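KLLA0B12012p (Kluyveromyces lactis, PDB 6Y3P) is an ATP-grasp, tubulin-tyrosine-ligase-like domain from the C-terminal part of Pby1, a direct partner of the Dcp2 decapping enzyme, and probably binds ATP. Local coordinates at residues Val304-Leu307 and Phe308-Ala311; Ile81-His84 and Tyr85-His88; Glu249-Val253 and Leu254-Gln258; Asn361-Asp364 and Glu365-Asp369. One frame throughout, in Å; residues are numbered along the deposited sequence.

Contact 1: residues Val304-Leu307 and Phe308-Ala311; sequences VSEL and FKAA
Glu306 OE1 is gripped by two hydroxyls from outside the helical turn, those of Tyr93 and Ser100, and this fixes the carboxylate while its other oxygen, OE2, faces Lys309. A bend at chi2 (-61°) brings Glu306 OE2 to 3.4 Å from Lys309 CE, whereas NZ of Lys309 stays 4.1 Å from that oxygen, beyond a salt bridge. The lysine reaches across the glutamate from one turn further on, its CG lying 3.3 Å from Ser305 O. Beneath these side chains runs the regular i to i+4 ladder of helix 290-313, from Phe308 N to Val304 O through to Ala311 N to Leu307 O, the last bond at 2.8 Å and nearly straight at 169°.

Val304 and Phe308 lie alongside each other on another flank, pointing the same way, with Val304 CG1 4.1 Å from Phe308 CD2. Together they face Val221 and Val229 of the large antiparallel sheet, and the Phe308 ring also meets Phe319 edge to face. Leu307 is turned toward helix 83-95 and packs on Ile90.

Ser305 and Glu306 are buried even though polar, and Lys309 is partly exposed beside them. The Glu306 carboxylate pays for its burial with two hydroxyl bonds, and the nearby Lys309 ammonium would probably help to keep it ionised.

Contact 2: residues Ile81-His84 and Tyr85-His88; sequences IRKH and YLSH
This is a local contact at the N-terminal start of helix 83-95, partly buried, in which an aromatic cluster of His84, Tyr85 and His88 forms on one flank. The His84 ring presents its edge to the face of Tyr85 in a T-shaped pair, with planes at 73° and His84 ND1 only 3.5 Å from Tyr85 CE2. With CG anti to the backbone N (chi1 170°), the imidazole is placed with its edge at Tyr85 and one face toward His88, whose CD2 lies over that face, 3.6 Å from His84 CE1. The two imidazole planes are inclined at 50°.

Arg82 holds the N-cap position, just after helix 78-81, where the chain turns from one helix into the next within the tubulin-tyrosine-ligase-like ATP-grasp region. Its carbonyl takes the first bond of the new helix, from Leu86 N to Arg82 O at 2.7 Å. The bent arginine side chain runs beside Tyr85, placing Arg82 NH2 3.8 Å from Tyr85 CE2 at the ring's edge, while Lys78 makes a cation-pi contact with the same ring.

On the flank of Leu86 and Ser87, Lys83 CD packs 3.9 Å from Leu86 CD2. Lys83 NZ bonds to the carbonyls of Leu344 and Leu107 and to Gln198 OE1, and Ser87 OG bonds to Ser109 O.

Contact 3: residues Glu249-Val253 and Leu254-Gln258; sequences EEYDV and LDIEQ
The backbone runs extended through Val253 and Leu254, turns at Asp255 with positive phi (64°) and enters helix 256-264 at Ile256, so that Tyr251 and Ile256 meet across the turn without any hydrogen bond between the two segments. The Tyr251 side chain, with CG anti to the backbone N (chi1 -172°), stretches along the chain until its hydroxyl reaches the branched carbon of Ile256. Tyr251 OH lies 3.1 Å from Ile256 CB, which sits at the edge of the Tyr251 ring, near its plane, and 3.3 Å from Ile256 CG2.

Val253 sits between the two along the chain and adds a loose apolar approach, its CG1 4.4 Å from Ile256 CB. Its backbone N lies over a face of the Tyr251 ring. Leu254 turns its side chain away from this group, onto Ile154 and Ile156 of the neighbouring strand. Asp252 is anchored outside the segments by a salt bridge from OD1 to Arg155.

Asp255 occupies the N-cap position, although its side chain makes no capping bond. Backbone bonds join Asp252 to Ile156 and Leu254 to Ile154, so the arrangement is that of a short extended segment pairing with strand 154-157 at the edge of an antiparallel sheet and passing through the Asp255 N-cap into an exposed helix start.

Contact 4: residues Asn361-Asp364 and Glu365-Asp369; sequences NLID and ELFDD
Ile363 CG2 meets the edge of the Phe367 ring, 3.6 Å from CE2 and near the ring plane, one turn apart on helix 357-375 of the ATP-grasp domain. The two side chains lie alongside and point the same way. Phe367 CD2 also comes 3.1 Å from Ile363 O, the carbonyl that accepts the backbone bond from Phe367 N. Ile363 holds CG2 anti to its backbone N and CG1 beside that N (chi1 -69°), which sends one branch to Phe367 and the other, through CG1, to Leu366, where Ile363 CD1 lies 4.0 Å from Leu366 CD2. Leu366 CG in turn lies over a face of the phenylalanine ring. Ile363, Leu366 and Phe367 thus form one apolar flank of the helix.

Four i to i+4 bonds hold the two segments in helical register, from Glu365 N to Asn361 O at 3.0 Å through Asp368 N to Asp364 O. The bond from Leu366 N to Leu362 O is the most bent, with an angle of 137° at the hydrogen.

Around the apolar flank, Tyr220 packs on Ile363 and Leu366, while Phe352 meets the Phe367 ring edge to face. The polar side chains are held by arginines from two other elements: Asp364 OD1 forms a salt bridge with Arg26 of helix 21-31, and Arg234 NH1 of strand 228-239 makes a salt bridge with Glu365 OE1 and a hydrogen bond to Asn361 OD1. The helix is consequently tied to a helix and to a sheet. Both acceptors turn to the one Arg234 NH1, with Asn361 OD1 4.5 Å from Glu365 OE1.

Contacts 1 and 4 lie within single helices and contact 2 at the start of one, whereas contact 3 joins a short extended edge segment to a helix start and sits at the surface, its centre about 35 Å from that of contact 1. Contact 1 is the most buried, with contacts 2 and 4 partly so. Only contacts 1 and 2 touch each other: Leu307 CD2 packs 3.8 Å from Leu86 CD1, joining helices 290-313 and 83-95. Contacts 1 and 4 both pack on strands 215-224 and 228-239. Chemistry follows position: hydroxyls satisfy the buried carboxylate of contact 1, arginines pair with partly exposed carboxylates in contact 4, aromatic rings gather in contact 2, and contact 3 rests on a tyrosine hydroxyl against an isoleucine.

Contact 1: residues Val304-Leu307 and Phe308-Ala311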
loop_
_atom_site.group_PDB
_atom_site.type_symbol
_atom_site.label_atom_id
_atom_site.label_comp_id
_atom_site.label_asym_id
_atom_site.label_seq_id
_atom_site.Cartn_x
_atom_site.Cartn_y
_atom_site.Cartn_z
ATOM N N VAL A 304 -4.882 -2.688 -8.584
ATOM C CA VAL A 304 -4.142 -3.776 -7.944
ATOM C C VAL A 304 -3.651 -4.793 -9.027
ATOM O O VAL A 304 -2.479 -5.149 -9.050
ATOM C CB VAL A 304 -4.994 -4.457 -6.821
ATOM C CG1 VAL A 304 -4.387 -5.784 -6.412
ATOM C CG2 VAL A 304 -5.147 -3.549 -5.590
ATOM N N SER A 305 -4.564 -5.234 -9.911
ATOM C CA SER A 305 -4.338 -6.185 -11.017
ATOM C C SER A 305 -3.248 -5.665 -11.970
ATOM O O SER A 305 -2.319 -6.389 -12.304
ATOM C CB SER A 305 -5.646 -6.410 -11.778
ATOM O OG SER A 305 -5.432 -7.204 -12.931
ATOM N N GLU A 306 -3.371 -4.392 -12.378
ATOM C CA GLU A 306 -2.452 -3.673 -13.260
ATOM C C GLU A 306 -1.090 -3.536 -12.611
ATOM O O GLU A 306 -0.077 -3.764 -13.279
ATOM C CB GLU A 306 -3.033 -2.290 -13.605
ATOM C CG GLU A 306 -4.191 -2.329 -14.587
ATOM C CD GLU A 306 -3.809 -2.926 -15.925
ATOM O OE1 GLU A 306 -2.956 -2.314 -16.606
ATOM O OE2 GLU A 306 -4.266 -4.052 -16.236
ATOM N N LEU A 307 -1.054 -3.231 -11.300
ATOM C CA LEU A 307 0.209 -3.103 -10.562
ATOM C C LEU A 307 0.971 -4.404 -10.505
ATOM O O LEU A 307 2.183 -4.411 -10.723
ATOM C CB LEU A 307 0.016 -2.490 -9.161
ATOM C CG LEU A 307 1.286 -2.246 -8.330
ATOM C CD1 LEU A 307 2.339 -1.452 -9.134
ATOM C CD2 LEU A 307 0.972 -1.508 -7.087
ATOM N N PHE A 308 0.285 -5.504 -10.236
ATOM C CA PHE A 308 0.957 -6.792 -10.206
ATOM C C PHE A 308 1.421 -7.219 -11.610
ATOM O O PHE A 308 2.503 -7.788 -11.730
ATOM C CB PHE A 308 0.117 -7.849 -9.468
ATOM C CG PHE A 308 0.353 -7.694 -7.980
ATOM C CD1 PHE A 308 1.576 -8.044 -7.410
ATOM C CD2 PHE A 308 -0.606 -7.099 -7.167
ATOM C CE1 PHE A 308 1.830 -7.810 -6.063
ATOM C CE2 PHE A 308 -0.351 -6.866 -5.814
ATOM C CZ PHE A 308 0.864 -7.219 -5.271
ATOM N N LYS A 309 0.690 -6.841 -12.667
ATOM C CA LYS A 309 1.133 -7.118 -14.037
ATOM C C LYS A 309 2.406 -6.288 -14.334
ATOM O O LYS A 309 3.379 -6.824 -14.881
ATOM C CB LYS A 309 0.040 -6.831 -15.059
ATOM C CG LYS A 309 -1.105 -7.817 -14.970
ATOM C CD LYS A 309 -1.821 -7.989 -16.301
ATOM C CE LYS A 309 -3.155 -7.307 -16.362
ATOM N NZ LYS A 309 -4.009 -7.923 -17.412
ATOM N N ALA A 310 2.420 -5.017 -13.880
ATOM C CA ALA A 310 3.554 -4.091 -14.014
ATOM C C ALA A 310 4.787 -4.648 -13.331
ATOM O O ALA A 310 5.811 -4.804 -13.984
ATOM C CB ALA A 310 3.204 -2.730 -13.416
ATOM N N ALA A 311 4.652 -4.986 -12.025
ATOM C CA ALA A 311 5.663 -5.499 -11.098
ATOM C C ALA A 311 6.376 -6.752 -11.569
ATOM O O ALA A 311 7.591 -6.847 -11.457
ATOM C CB ALA A 311 5.030 -5.749 -9.740
#

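Contact 2: residues Ile81-His84 and Tyr85-His88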
loop_
_atom_site.group_PDB
_atom_site.type_symbol
_atom_site.label_atom_id
_atom_site.label_comp_id
_atom_site.label_asym_id
_atom_site.label_seq_id
_atom_site.Cartn_x
_atom_site.Cartn_y
_atom_site.Cartn_z
ATOM N N ILE A 81 6.900 -2.234 -2.518
ATOM C CA ILE A 81 6.834 -1.694 -1.142
ATOM C C ILE A 81 7.703 -0.434 -0.959
ATOM O O ILE A 81 7.532 0.273 0.034
ATOM C CB ILE A 81 7.069 -2.746 -0.023
ATOM C CG1 ILE A 81 8.449 -3.451 -0.148
ATOM C CG2 ILE A 81 5.905 -3.738 0.025
ATOM C CD1 ILE A 81 8.989 -4.104 1.152
ATOM N N ARG A 82 8.565 -0.107 -1.932
ATOM C CA ARG A 82 9.357 1.121 -1.857
ATOM C C ARG A 82 8.754 2.134 -2.813
ATOM O O ARG A 82 8.757 1.904 -4.020
ATOM C CB ARG A 82 10.848 0.869 -2.153
ATOM C CG ARG A 82 11.571 0.056 -1.075
ATOM C CD ARG A 82 12.144 0.914 0.046
ATOM N NE ARG A 82 13.167 1.855 -0.426
ATOM C CZ ARG A 82 14.454 1.556 -0.593
ATOM N NH1 ARG A 82 14.900 0.330 -0.339
ATOM N NH2 ARG A 82 15.304 2.481 -1.021
ATOM N N LYS A 83 8.216 3.246 -2.270
ATOM C CA LYS A 83 7.534 4.304 -3.033
ATOM C C LYS A 83 8.414 4.929 -4.142
ATOM O O LYS A 83 7.860 5.339 -5.159
ATOM C CB LYS A 83 6.911 5.373 -2.091
ATOM C CG LYS A 83 5.983 6.441 -2.734
ATOM C CD LYS A 83 5.044 5.945 -3.865
ATOM C CE LYS A 83 4.537 7.040 -4.791
ATOM N NZ LYS A 83 3.421 7.838 -4.188
ATOM N N HIS A 84 9.758 4.935 -4.010
ATOM C CA HIS A 84 10.586 5.462 -5.097
ATOM C C HIS A 84 10.556 4.457 -6.260
ATOM O O HIS A 84 10.263 4.822 -7.405
ATOM C CB HIS A 84 12.025 5.774 -4.631
ATOM C CG HIS A 84 12.987 6.085 -5.747
ATOM N ND1 HIS A 84 13.743 5.088 -6.351
ATOM C CD2 HIS A 84 13.290 7.271 -6.332
ATOM C CE1 HIS A 84 14.466 5.692 -7.285
ATOM N NE2 HIS A 84 14.238 7.004 -7.306
ATOM N N TYR A 85 10.757 3.183 -5.934
ATOM C CA TYR A 85 10.800 2.089 -6.889
ATOM C C TYR A 85 9.427 1.774 -7.498
ATOM O O TYR A 85 9.367 1.461 -8.689
ATOM C CB TYR A 85 11.483 0.877 -6.244
ATOM C CG TYR A 85 12.953 1.167 -6.039
ATOM C CD1 TYR A 85 13.876 0.934 -7.056
ATOM C CD2 TYR A 85 13.405 1.817 -4.888
ATOM C CE1 TYR A 85 15.220 1.278 -6.912
ATOM C CE2 TYR A 85 14.746 2.179 -4.738
ATOM C CZ TYR A 85 15.657 1.886 -5.744
ATOM O OH TYR A 85 16.999 2.177 -5.599
ATOM N N LEU A 86 8.331 1.952 -6.718
ATOM C CA LEU A 86 6.938 1.777 -7.141
ATOM C C LEU A 86 6.693 2.678 -8.341
ATOM O O LEU A 86 6.215 2.195 -9.369
ATOM C CB LEU A 86 5.947 2.133 -5.994
ATOM C CG LEU A 86 4.452 1.941 -6.270
ATOM C CD1 LEU A 86 4.097 0.456 -6.406
ATOM C CD2 LEU A 86 3.607 2.561 -5.167
ATOM N N SER A 87 7.081 3.977 -8.210
ATOM C CA SER A 87 6.978 4.998 -9.245
ATOM C C SER A 87 7.637 4.503 -10.511
ATOM O O SER A 87 6.972 4.467 -11.543
ATOM C CB SER A 87 7.592 6.316 -8.781
ATOM O OG SER A 87 6.594 7.264 -8.427
ATOM N N HIS A 88 8.878 3.990 -10.410
ATOM C CA HIS A 88 9.619 3.457 -11.552
ATOM C C HIS A 88 8.934 2.273 -12.180
ATOM O O HIS A 88 8.851 2.218 -13.402
ATOM C CB HIS A 88 11.075 3.159 -11.198
ATOM C CG HIS A 88 11.916 4.394 -11.130
ATOM N ND1 HIS A 88 12.510 4.930 -12.270
ATOM C CD2 HIS A 88 12.198 5.194 -10.073
ATOM C CE1 HIS A 88 13.150 6.016 -11.864
ATOM N NE2 HIS A 88 12.991 6.220 -10.551
#

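Contact 3: residues Glu249-Val253 and Leu254-Gln258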
loop_
_atom_site.group_PDB
_atom_site.type_symbol
_atom_site.label_atom_id
_atom_site.label_comp_id
_atom_site.label_asym_id
_atom_site.label_seq_id
_atom_site.Cartn_x
_atom_site.Cartn_y
_atom_site.Cartn_z
ATOM N N GLU A 249 -2.353 31.024 -1.624
ATOM C CA GLU A 249 -1.052 31.565 -2.012
ATOM C C GLU A 249 -0.444 32.329 -0.815
ATOM O O GLU A 249 0.782 32.347 -0.668
ATOM C CB GLU A 249 -1.138 32.399 -3.312
ATOM C CG GLU A 249 -0.823 33.887 -3.185
ATOM C CD GLU A 249 -2.028 34.786 -2.993
ATOM O OE1 GLU A 249 -2.122 35.804 -3.713
ATOM O OE2 GLU A 249 -2.896 34.457 -2.151
ATOM N N GLU A 250 -1.306 32.933 0.053
ATOM C CA GLU A 250 -0.859 33.637 1.270
ATOM C C GLU A 250 -0.234 32.643 2.274
ATOM O O GLU A 250 0.746 32.983 2.940
ATOM C CB GLU A 250 -2.001 34.426 1.933
ATOM C CG GLU A 250 -2.162 35.836 1.389
ATOM C CD GLU A 250 -3.365 36.073 0.492
ATOM O OE1 GLU A 250 -4.218 35.161 0.371
ATOM O OE2 GLU A 250 -3.502 37.209 -0.019
ATOM N N TYR A 251 -0.787 31.416 2.332
ATOM C CA TYR A 251 -0.346 30.318 3.173
ATOM C C TYR A 251 -0.452 28.989 2.387
ATOM O O TYR A 251 -1.551 28.427 2.260
ATOM C CB TYR A 251 -1.132 30.290 4.505
ATOM C CG TYR A 251 -0.557 29.270 5.458
ATOM C CD1 TYR A 251 0.558 29.570 6.240
ATOM C CD2 TYR A 251 -1.044 27.964 5.487
ATOM C CE1 TYR A 251 1.163 28.604 7.038
ATOM C CE2 TYR A 251 -0.451 26.991 6.286
ATOM C CZ TYR A 251 0.643 27.318 7.070
ATOM O OH TYR A 251 1.222 26.349 7.849
ATOM N N ASP A 252 0.692 28.507 1.842
ATOM C CA ASP A 252 0.769 27.307 0.988
ATOM C C ASP A 252 1.464 26.099 1.653
ATOM O O ASP A 252 1.924 25.174 0.971
ATOM C CB ASP A 252 1.429 27.659 -0.361
ATOM C CG ASP A 252 2.913 27.980 -0.285
ATOM O OD1 ASP A 252 3.354 28.530 0.746
ATOM O OD2 ASP A 252 3.633 27.692 -1.269
ATOM N N VAL A 253 1.494 26.098 2.987
ATOM C CA VAL A 253 2.121 25.047 3.778
ATOM C C VAL A 253 1.031 24.136 4.370
ATOM O O VAL A 253 -0.094 24.576 4.592
ATOM C CB VAL A 253 3.027 25.687 4.878
ATOM C CG1 VAL A 253 3.699 24.634 5.762
ATOM C CG2 VAL A 253 4.064 26.632 4.273
ATOM N N LEU A 254 1.368 22.862 4.584
ATOM C CA LEU A 254 0.530 21.877 5.272
ATOM C C LEU A 254 1.393 21.045 6.217
ATOM O O LEU A 254 2.600 20.920 5.987
ATOM C CB LEU A 254 -0.384 21.033 4.363
ATOM C CG LEU A 254 0.181 20.432 3.103
ATOM C CD1 LEU A 254 -0.649 19.241 2.671
ATOM C CD2 LEU A 254 0.245 21.454 2.012
ATOM N N ASP A 255 0.804 20.574 7.334
ATOM C CA ASP A 255 1.511 19.845 8.396
ATOM C C ASP A 255 2.570 20.761 9.080
ATOM O O ASP A 255 3.717 20.356 9.306
ATOM C CB ASP A 255 2.099 18.492 7.896
ATOM C CG ASP A 255 1.105 17.553 7.221
ATOM O OD1 ASP A 255 0.126 17.137 7.890
ATOM O OD2 ASP A 255 1.338 17.185 6.040
ATOM N N ILE A 256 2.165 22.019 9.377
ATOM C CA ILE A 256 2.989 23.031 10.067
ATOM C C ILE A 256 3.264 22.573 11.511
ATOM O O ILE A 256 4.378 22.763 12.021
ATOM C CB ILE A 256 2.363 24.473 10.000
ATOM C CG1 ILE A 256 3.259 25.562 10.673
ATOM C CG2 ILE A 256 0.916 24.535 10.548
ATOM C CD1 ILE A 256 4.576 25.938 9.944
ATOM N N GLU A 257 2.246 21.922 12.132
ATOM C CA GLU A 257 2.266 21.376 13.489
ATOM C C GLU A 257 3.321 20.284 13.660
ATOM O O GLU A 257 3.733 20.010 14.784
ATOM C CB GLU A 257 0.868 20.886 13.914
ATOM C CG GLU A 257 -0.221 21.957 13.874
ATOM C CD GLU A 257 -0.234 23.048 14.934
ATOM O OE1 GLU A 257 0.854 23.471 15.391
ATOM O OE2 GLU A 257 -1.348 23.514 15.270
ATOM N N GLN A 258 3.771 19.690 12.544
ATOM C CA GLN A 258 4.830 18.689 12.517
ATOM C C GLN A 258 6.191 19.400 12.531
ATOM O O GLN A 258 7.067 18.991 13.292
ATOM C CB GLN A 258 4.677 17.747 11.312
ATOM C CG GLN A 258 3.429 16.853 11.406
ATOM C CD GLN A 258 3.169 15.987 10.190
ATOM O OE1 GLN A 258 3.935 15.953 9.216
ATOM N NE2 GLN A 258 2.058 15.267 10.214
#

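Contact 4: residues Asn361-Asp364 and Glu365-Asp369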
loop_
_atom_site.group_PDB
_atom_site.type_symbol
_atom_site.label_atom_id
_atom_site.label_comp_id
_atom_site.label_asym_id
_atom_site.label_seq_id
_atom_site.Cartn_x
_atom_site.Cartn_y
_atom_site.Cartn_z
ATOM N N ASN A 361 -14.282 -8.061 13.658
ATOM C CA ASN A 361 -15.063 -8.925 12.770
ATOM C C ASN A 361 -14.428 -8.858 11.374
ATOM O O ASN A 361 -14.219 -9.893 10.727
ATOM C CB ASN A 361 -16.517 -8.426 12.708
ATOM C CG ASN A 361 -17.476 -9.291 11.902
ATOM O OD1 ASN A 361 -17.424 -9.366 10.667
ATOM N ND2 ASN A 361 -18.442 -9.891 12.576
ATOM N N LEU A 362 -14.080 -7.637 10.948
ATOM C CA LEU A 362 -13.438 -7.373 9.669
ATOM C C LEU A 362 -12.106 -8.142 9.544
ATOM O O LEU A 362 -11.862 -8.749 8.502
ATOM C CB LEU A 362 -13.236 -5.848 9.489
ATOM C CG LEU A 362 -12.749 -5.381 8.123
ATOM C CD1 LEU A 362 -13.317 -4.029 7.766
ATOM C CD2 LEU A 362 -11.216 -5.381 8.043
ATOM N N ILE A 363 -11.269 -8.124 10.611
ATOM C CA ILE A 363 -9.953 -8.768 10.631
ATOM C C ILE A 363 -10.105 -10.302 10.754
ATOM O O ILE A 363 -9.320 -11.031 10.132
ATOM C CB ILE A 363 -9.029 -8.096 11.701
ATOM C CG1 ILE A 363 -8.637 -6.658 11.291
ATOM C CG2 ILE A 363 -7.795 -8.917 12.087
ATOM C CD1 ILE A 363 -7.754 -6.509 10.008
ATOM N N ASP A 364 -11.151 -10.781 11.498
ATOM C CA ASP A 364 -11.459 -12.215 11.661
ATOM C C ASP A 364 -11.816 -12.862 10.323
ATOM O O ASP A 364 -11.389 -13.976 10.043
ATOM C CB ASP A 364 -12.634 -12.407 12.625
ATOM C CG ASP A 364 -12.305 -12.338 14.098
ATOM O OD1 ASP A 364 -11.125 -12.093 14.434
ATOM O OD2 ASP A 364 -13.229 -12.543 14.922
ATOM N N GLU A 365 -12.591 -12.160 9.501
ATOM C CA GLU A 365 -13.028 -12.640 8.199
ATOM C C GLU A 365 -11.867 -12.591 7.212
ATOM O O GLU A 365 -11.816 -13.413 6.298
ATOM C CB GLU A 365 -14.212 -11.792 7.706
ATOM C CG GLU A 365 -14.790 -12.284 6.391
ATOM C CD GLU A 365 -15.852 -11.425 5.743
ATOM O OE1 GLU A 365 -16.619 -10.761 6.478
ATOM O OE2 GLU A 365 -15.949 -11.462 4.496
ATOM N N LEU A 366 -10.929 -11.640 7.405
ATOM C CA LEU A 366 -9.764 -11.518 6.544
ATOM C C LEU A 366 -8.880 -12.757 6.679
ATOM O O LEU A 366 -8.546 -13.370 5.657
ATOM C CB LEU A 366 -8.967 -10.224 6.838
ATOM C CG LEU A 366 -7.484 -10.152 6.362
ATOM C CD1 LEU A 366 -7.352 -10.191 4.845
ATOM C CD2 LEU A 366 -6.793 -8.941 6.925
ATOM N N PHE A 367 -8.502 -13.113 7.930
ATOM C CA PHE A 367 -7.611 -14.245 8.216
ATOM C C PHE A 367 -8.299 -15.572 7.984
ATOM O O PHE A 367 -7.629 -16.507 7.586
ATOM C CB PHE A 367 -6.942 -14.131 9.590
ATOM C CG PHE A 367 -5.953 -12.993 9.569
ATOM C CD1 PHE A 367 -4.714 -13.136 8.950
ATOM C CD2 PHE A 367 -6.295 -11.741 10.074
ATOM C CE1 PHE A 367 -3.825 -12.060 8.870
ATOM C CE2 PHE A 367 -5.410 -10.658 9.976
ATOM C CZ PHE A 367 -4.171 -10.834 9.405
ATOM N N ASP A 368 -9.635 -15.612 8.065
ATOM C CA ASP A 368 -10.432 -16.780 7.721
ATOM C C ASP A 368 -10.263 -17.100 6.217
ATOM O O ASP A 368 -9.988 -18.240 5.862
ATOM C CB ASP A 368 -11.907 -16.524 8.052
ATOM C CG ASP A 368 -12.683 -17.812 8.147
ATOM O OD1 ASP A 368 -12.511 -18.538 9.166
ATOM O OD2 ASP A 368 -13.366 -18.168 7.154
ATOM N N ASP A 369 -10.356 -16.065 5.352
ATOM C CA ASP A 369 -10.217 -16.169 3.904
ATOM C C ASP A 369 -8.817 -16.520 3.483
ATOM O O ASP A 369 -8.653 -17.354 2.595
ATOM C CB ASP A 369 -10.664 -14.872 3.230
ATOM C CG ASP A 369 -12.144 -14.544 3.403
ATOM O OD1 ASP A 369 -12.944 -15.486 3.626
ATOM O OD2 ASP A 369 -12.505 -13.341 3.306
#